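Local coordinates for protein peptidoglycan D,D-transpeptidase FtsI (Burkholderia pseudomallei, PDB 6HZI) that probably catalyses the D,D-transpeptidation that cross-links peptidoglycan stem peptides during cell division, at residues 288-293 / 319-324; 37-42 / 189-194. All blocks are in the same frame, centred on the assembly; numbering follows the deposited sequence.

Contact 1 (288-293 / 319-324); sequences PRIVVA and GDTLRA
CD1 of I290 reaches out from the sheet and meets helix 310-324 in the angle between two neighbouring side chains, T321 and L322. These three buried side chains form the packed part: the T321 CG2 methyl lies 3.9 Å from I290 CD1, the two side chains running at a slant to each other, and L322 CD2 comes in at 4.2 Å from I290 CD1. I290 has CG1 between its backbone N and carbonyl carbon (chi1 56°), and the nearly extended chi2 then carries CD1 out to the helix. This is the sheet-to-C-terminal-helix packing of the penicillin-binding transpeptidase fold; helix 12-28 completes the layer, with I14 and I17 against T321. At its start the strand is deformed by a classic beta bulge, R289 and I290 both facing A283. The T321 hydroxyl is satisfied within its own helix by I317 O. Away from the sheet the helix turns polar, with R323 exposed and D320 partly so: within the helix R323 NH2 makes a salt bridge, also a hydrogen bond, to D320 OD1 at 3.2 Å, coming from the anti side and 32° out of the carboxylate plane. One face of that guanidinium lies over G319 O, while D320 OD2 is held by N21 of helix 12-28.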
loop_
_atom_site.group_PDB
_atom_site.type_symbol
_atom_site.label_atom_id
_atom_site.label_comp_id
_atom_site.label_asym_id
_atom_site.label_seq_id
_atom_site.Cartn_x
_atom_site.Cartn_y
_atom_site.Cartn_z
ATOM N N PRO A 288 -11.079 6.324 -7.709
ATOM C CA PRO A 288 -9.795 6.266 -8.387
ATOM C C PRO A 288 -9.837 5.544 -9.744
ATOM O O PRO A 288 -10.607 4.654 -9.954
ATOM C CB PRO A 288 -8.916 5.545 -7.362
ATOM C CG PRO A 288 -9.894 4.669 -6.581
ATOM C CD PRO A 288 -11.146 5.517 -6.485
ATOM N N ARG A 289 -8.941 5.957 -10.623
ATOM C CA ARG A 289 -8.715 5.372 -11.954
ATOM C C ARG A 289 -7.515 4.411 -11.827
ATOM O O ARG A 289 -7.503 3.334 -12.462
ATOM C CB ARG A 289 -8.605 6.545 -12.942
ATOM C CG ARG A 289 -8.272 6.160 -14.378
ATOM C CD ARG A 289 -9.371 5.508 -15.218
ATOM N NE ARG A 289 -8.948 5.355 -16.621
ATOM C CZ ARG A 289 -8.973 6.333 -17.526
ATOM N NH1 ARG A 289 -9.402 7.538 -17.198
ATOM N NH2 ARG A 289 -8.559 6.111 -18.753
ATOM N N ILE A 290 -6.516 4.787 -11.040
ATOM C CA ILE A 290 -5.242 4.035 -10.985
ATOM C C ILE A 290 -4.857 3.823 -9.529
ATOM O O ILE A 290 -5.165 4.696 -8.698
ATOM C CB ILE A 290 -4.117 4.751 -11.741
ATOM C CG1 ILE A 290 -3.882 6.171 -11.237
ATOM C CG2 ILE A 290 -4.399 4.726 -13.236
ATOM C CD1 ILE A 290 -2.550 6.752 -11.718
ATOM N N VAL A 291 -4.252 2.667 -9.271
ATOM C CA VAL A 291 -3.456 2.387 -8.068
ATOM C C VAL A 291 -1.999 2.448 -8.490
ATOM O O VAL A 291 -1.661 1.835 -9.542
ATOM C CB VAL A 291 -3.809 1.001 -7.528
ATOM C CG1 VAL A 291 -2.753 0.448 -6.578
ATOM C CG2 VAL A 291 -5.197 0.988 -6.885
ATOM N N VAL A 292 -1.168 3.110 -7.683
ATOM C CA VAL A 292 0.276 3.214 -7.983
ATOM C C VAL A 292 1.043 2.731 -6.764
ATOM O O VAL A 292 0.745 3.201 -5.648
ATOM C CB VAL A 292 0.658 4.643 -8.410
ATOM C CG1 VAL A 292 2.165 4.824 -8.507
ATOM C CG2 VAL A 292 0.010 5.044 -9.732
ATOM N N ALA A 293 2.016 1.848 -6.983
ATOM C CA ALA A 293 2.878 1.339 -5.902
ATOM C C ALA A 293 4.330 1.602 -6.275
ATOM O O ALA A 293 4.723 1.366 -7.453
ATOM C CB ALA A 293 2.613 -0.125 -5.665
ATOM N N GLY A 319 0.737 12.122 -11.315
ATOM C CA GLY A 319 0.472 13.289 -12.176
ATOM C C GLY A 319 0.778 12.975 -13.642
ATOM O O GLY A 319 -0.086 13.209 -14.524
ATOM N N ASP A 320 1.947 12.408 -13.944
ATOM C CA ASP A 320 2.295 12.204 -15.377
ATOM C C ASP A 320 1.248 11.249 -15.950
ATOM O O ASP A 320 0.774 11.471 -17.060
ATOM C CB ASP A 320 3.747 11.734 -15.566
ATOM C CG ASP A 320 4.780 12.797 -15.222
ATOM O OD1 ASP A 320 4.414 13.988 -15.245
ATOM O OD2 ASP A 320 5.944 12.432 -14.902
ATOM N N THR A 321 0.900 10.201 -15.205
ATOM C CA THR A 321 0.038 9.124 -15.753
ATOM C C THR A 321 -1.369 9.677 -15.994
ATOM O O THR A 321 -2.020 9.303 -17.004
ATOM C CB THR A 321 -0.035 7.914 -14.819
ATOM O OG1 THR A 321 1.241 7.281 -14.711
ATOM C CG2 THR A 321 -1.029 6.912 -15.338
ATOM N N LEU A 322 -1.870 10.466 -15.044
ATOM C CA LEU A 322 -3.251 10.989 -15.124
ATOM C C LEU A 322 -3.288 11.997 -16.279
ATOM O O LEU A 322 -4.222 11.887 -17.104
ATOM C CB LEU A 322 -3.649 11.631 -13.789
ATOM C CG LEU A 322 -4.020 10.668 -12.658
ATOM C CD1 LEU A 322 -4.347 11.449 -11.393
ATOM C CD2 LEU A 322 -5.206 9.786 -13.042
ATOM N N ARG A 323 -2.293 12.892 -16.388
ATOM C CA ARG A 323 -2.184 13.772 -17.604
ATOM C C ARG A 323 -2.199 12.939 -18.900
ATOM O O ARG A 323 -3.155 13.114 -19.681
ATOM C CB ARG A 323 -0.982 14.694 -17.477
ATOM C CG ARG A 323 -1.266 15.779 -16.449
ATOM C CD ARG A 323 -0.164 16.792 -16.538
ATOM N NE ARG A 323 1.023 16.338 -15.828
ATOM C CZ ARG A 323 1.169 16.415 -14.517
ATOM N NH1 ARG A 323 0.171 16.900 -13.790
ATOM N NH2 ARG A 323 2.293 15.991 -13.949
ATOM N N ALA A 324 -1.309 11.941 -19.018
ATOM C CA ALA A 324 -1.229 10.947 -20.125
ATOM C C ALA A 324 -2.567 10.260 -20.419
ATOM O O ALA A 324 -2.755 9.887 -21.547
ATOM C CB ALA A 324 -0.173 9.931 -19.811
#

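Contact 2 (37-42 / 189-194); sequences MVIDVQ and QLARAY
The flat group to look at first is the peptide unit joining A191 to R192. CD1 of I39 sits over one of its faces, 3.7 Å from A191 O and 4.1 Å from R192 N, so a methyl rests directly on the helix backbone; V291 CG1 of the neighbouring strand packs against A191 O, close to the peptide plane. The ring of Y194, on the same helix, is turned away from strand 33-40, where it meets F72 edge-to-face and its OH hydrogen-bonds to I68 O. This is one face of the central antiparallel sheet in the penicillin-binding transpeptidase fold, shared with serine beta-lactamases: helix 187-198 lies along strand 33-40, and the axes of the segments 37-40 and 189-194 are 9.4 Å apart at closest, with their directions 27° apart.

A191, the helix residue most buried by the strand, lies between M37 and I39. These two, alternate residues of the strand, both point to the helix, while V38 between them faces the other side of the sheet and packs on I290 and V292. F188 and L49 extend the apolar surroundings of M37, T195 and V206 those of I39. R192 adds little: it borders the contact, but its guanidinium runs off from the strand.

M37 holds CG between its backbone N and carbonyl carbon (chi1 74°), which lifts the thioether off the strand toward A191. The chain then bends at chi3 (-73°), turning CE back over I39, whose CD1 is 3.9 Å from M37 CE. The A191 methyl sits between the two side chains, with its CB 3.6 Å from M37 SD and 3.7 Å from I39 CD1.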
loop_
_atom_site.group_PDB
_atom_site.type_symbol
_atom_site.label_atom_id
_atom_site.label_comp_id
_atom_site.label_asym_id
_atom_site.label_seq_id
_atom_site.Cartn_x
_atom_site.Cartn_y
_atom_site.Cartn_z
ATOM N N MET A 37 4.724 0.178 -10.266
ATOM C CA MET A 37 3.693 -0.362 -11.172
ATOM C C MET A 37 2.391 0.433 -11.038
ATOM O O MET A 37 2.163 1.040 -9.973
ATOM C CB MET A 37 3.461 -1.859 -10.883
ATOM C CG MET A 37 2.692 -2.165 -9.615
ATOM S SD MET A 37 2.525 -3.927 -9.298
ATOM C CE MET A 37 1.314 -4.384 -10.544
ATOM N N VAL A 38 1.586 0.406 -12.099
ATOM C CA VAL A 38 0.283 1.099 -12.207
ATOM C C VAL A 38 -0.720 0.062 -12.629
ATOM O O VAL A 38 -0.420 -0.672 -13.592
ATOM C CB VAL A 38 0.328 2.265 -13.205
ATOM C CG1 VAL A 38 -0.975 3.054 -13.186
ATOM C CG2 VAL A 38 1.499 3.201 -12.878
ATOM N N ILE A 39 -1.838 0.032 -11.915
ATOM C CA ILE A 39 -3.021 -0.837 -12.157
ATOM C C ILE A 39 -4.218 0.052 -12.480
ATOM O O ILE A 39 -4.478 1.038 -11.733
ATOM C CB ILE A 39 -3.312 -1.672 -10.912
ATOM C CG1 ILE A 39 -2.063 -2.452 -10.496
ATOM C CG2 ILE A 39 -4.507 -2.552 -11.184
ATOM C CD1 ILE A 39 -2.263 -3.459 -9.363
ATOM N N ASP A 40 -4.936 -0.292 -13.547
ATOM C CA ASP A 40 -6.226 0.343 -13.879
ATOM C C ASP A 40 -7.253 -0.248 -12.923
ATOM O O ASP A 40 -7.400 -1.479 -12.881
ATOM C CB ASP A 40 -6.633 0.067 -15.324
ATOM C CG ASP A 40 -8.011 0.591 -15.657
ATOM O OD1 ASP A 40 -8.126 1.798 -15.787
ATOM O OD2 ASP A 40 -8.940 -0.219 -15.777
ATOM N N VAL A 41 -7.941 0.600 -12.190
ATOM C CA VAL A 41 -8.857 0.158 -11.114
ATOM C C VAL A 41 -10.059 -0.548 -11.715
ATOM O O VAL A 41 -10.456 -1.508 -11.075
ATOM C CB VAL A 41 -9.283 1.341 -10.236
ATOM C CG1 VAL A 41 -10.419 0.944 -9.304
ATOM C CG2 VAL A 41 -8.070 1.868 -9.467
ATOM N N GLN A 42 -10.603 -0.108 -12.854
ATOM C CA GLN A 42 -11.886 -0.656 -13.394
ATOM C C GLN A 42 -11.686 -2.082 -13.894
ATOM O O GLN A 42 -12.645 -2.893 -13.780
ATOM C CB GLN A 42 -12.519 0.205 -14.492
ATOM C CG GLN A 42 -13.501 1.246 -13.951
ATOM C CD GLN A 42 -14.551 0.668 -13.011
ATOM O OE1 GLN A 42 -14.347 0.593 -11.798
ATOM N NE2 GLN A 42 -15.700 0.246 -13.548
ATOM N N GLN A 189 1.910 -7.832 -4.647
ATOM C CA GLN A 189 0.779 -8.214 -3.763
ATOM C C GLN A 189 0.120 -6.953 -3.162
ATOM O O GLN A 189 -1.165 -6.910 -3.032
ATOM C CB GLN A 189 1.294 -9.187 -2.715
ATOM C CG GLN A 189 1.579 -10.589 -3.261
ATOM C CD GLN A 189 2.168 -11.459 -2.180
ATOM O OE1 GLN A 189 2.935 -10.954 -1.341
ATOM N NE2 GLN A 189 1.765 -12.742 -2.164
ATOM N N LEU A 190 0.920 -5.942 -2.824
ATOM C CA LEU A 190 0.410 -4.744 -2.090
ATOM C C LEU A 190 -0.414 -3.907 -3.056
ATOM O O LEU A 190 -1.487 -3.464 -2.663
ATOM C CB LEU A 190 1.553 -3.916 -1.492
ATOM C CG LEU A 190 2.213 -4.535 -0.252
ATOM C CD1 LEU A 190 3.374 -3.674 0.280
ATOM C CD2 LEU A 190 1.166 -4.792 0.819
ATOM N N ALA A 191 0.080 -3.745 -4.275
ATOM C CA ALA A 191 -0.614 -3.053 -5.371
ATOM C C ALA A 191 -1.940 -3.756 -5.602
ATOM O O ALA A 191 -2.957 -3.064 -5.735
ATOM C CB ALA A 191 0.233 -3.023 -6.627
ATOM N N ARG A 192 -1.949 -5.082 -5.656
ATOM C CA ARG A 192 -3.214 -5.806 -5.920
ATOM C C ARG A 192 -4.160 -5.612 -4.720
ATOM O O ARG A 192 -5.339 -5.335 -4.950
ATOM C CB ARG A 192 -2.919 -7.283 -6.199
ATOM C CG ARG A 192 -4.171 -8.136 -6.359
ATOM C CD ARG A 192 -3.789 -9.561 -6.657
ATOM N NE ARG A 192 -2.842 -10.126 -5.698
ATOM C CZ ARG A 192 -2.431 -11.360 -5.770
ATOM N NH1 ARG A 192 -2.858 -12.107 -6.767
ATOM N NH2 ARG A 192 -1.585 -11.838 -4.889
ATOM N N ALA A 193 -3.654 -5.779 -3.494
ATOM C CA ALA A 193 -4.451 -5.636 -2.255
ATOM C C ALA A 193 -5.144 -4.265 -2.247
ATOM O O ALA A 193 -6.373 -4.231 -1.965
ATOM C CB ALA A 193 -3.579 -5.821 -1.041
ATOM N N TYR A 194 -4.418 -3.182 -2.573
ATOM C CA TYR A 194 -4.981 -1.803 -2.591
ATOM C C TYR A 194 -6.053 -1.648 -3.698
ATOM O O TYR A 194 -6.892 -0.748 -3.513
ATOM C CB TYR A 194 -3.885 -0.738 -2.683
ATOM C CG TYR A 194 -3.395 -0.281 -1.344
ATOM C CD1 TYR A 194 -2.579 -1.094 -0.587
ATOM C CD2 TYR A 194 -3.728 0.953 -0.816
ATOM C CE1 TYR A 194 -2.135 -0.729 0.674
ATOM C CE2 TYR A 194 -3.306 1.340 0.449
ATOM C CZ TYR A 194 -2.512 0.486 1.190
ATOM O OH TYR A 194 -2.022 0.791 2.411
#

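How the contacts relate
Following the chain from the N terminus, helix 12-28 leads into strand 33-40, and contact 2 brings that strand against helix 187-198, closing a loop of 146 residues that includes helix 70-79. The chain then builds strands 256-266 and 274-283 before contact 1 closes a much shorter loop of 25 residues, from strand 290-297 to helix 310-324. The two loops follow in series, neither nesting nor crossing. Their strands are neighbours in the sheet, joined antiparallel through R289 O to V41 N (2.8 Å) and V291 N to I39 O (3.0 Å). Side chains alternate along strand 290-297, I290 going to helix 310-324 and V291 and A293 to helix 187-198, so the helices cover opposite faces.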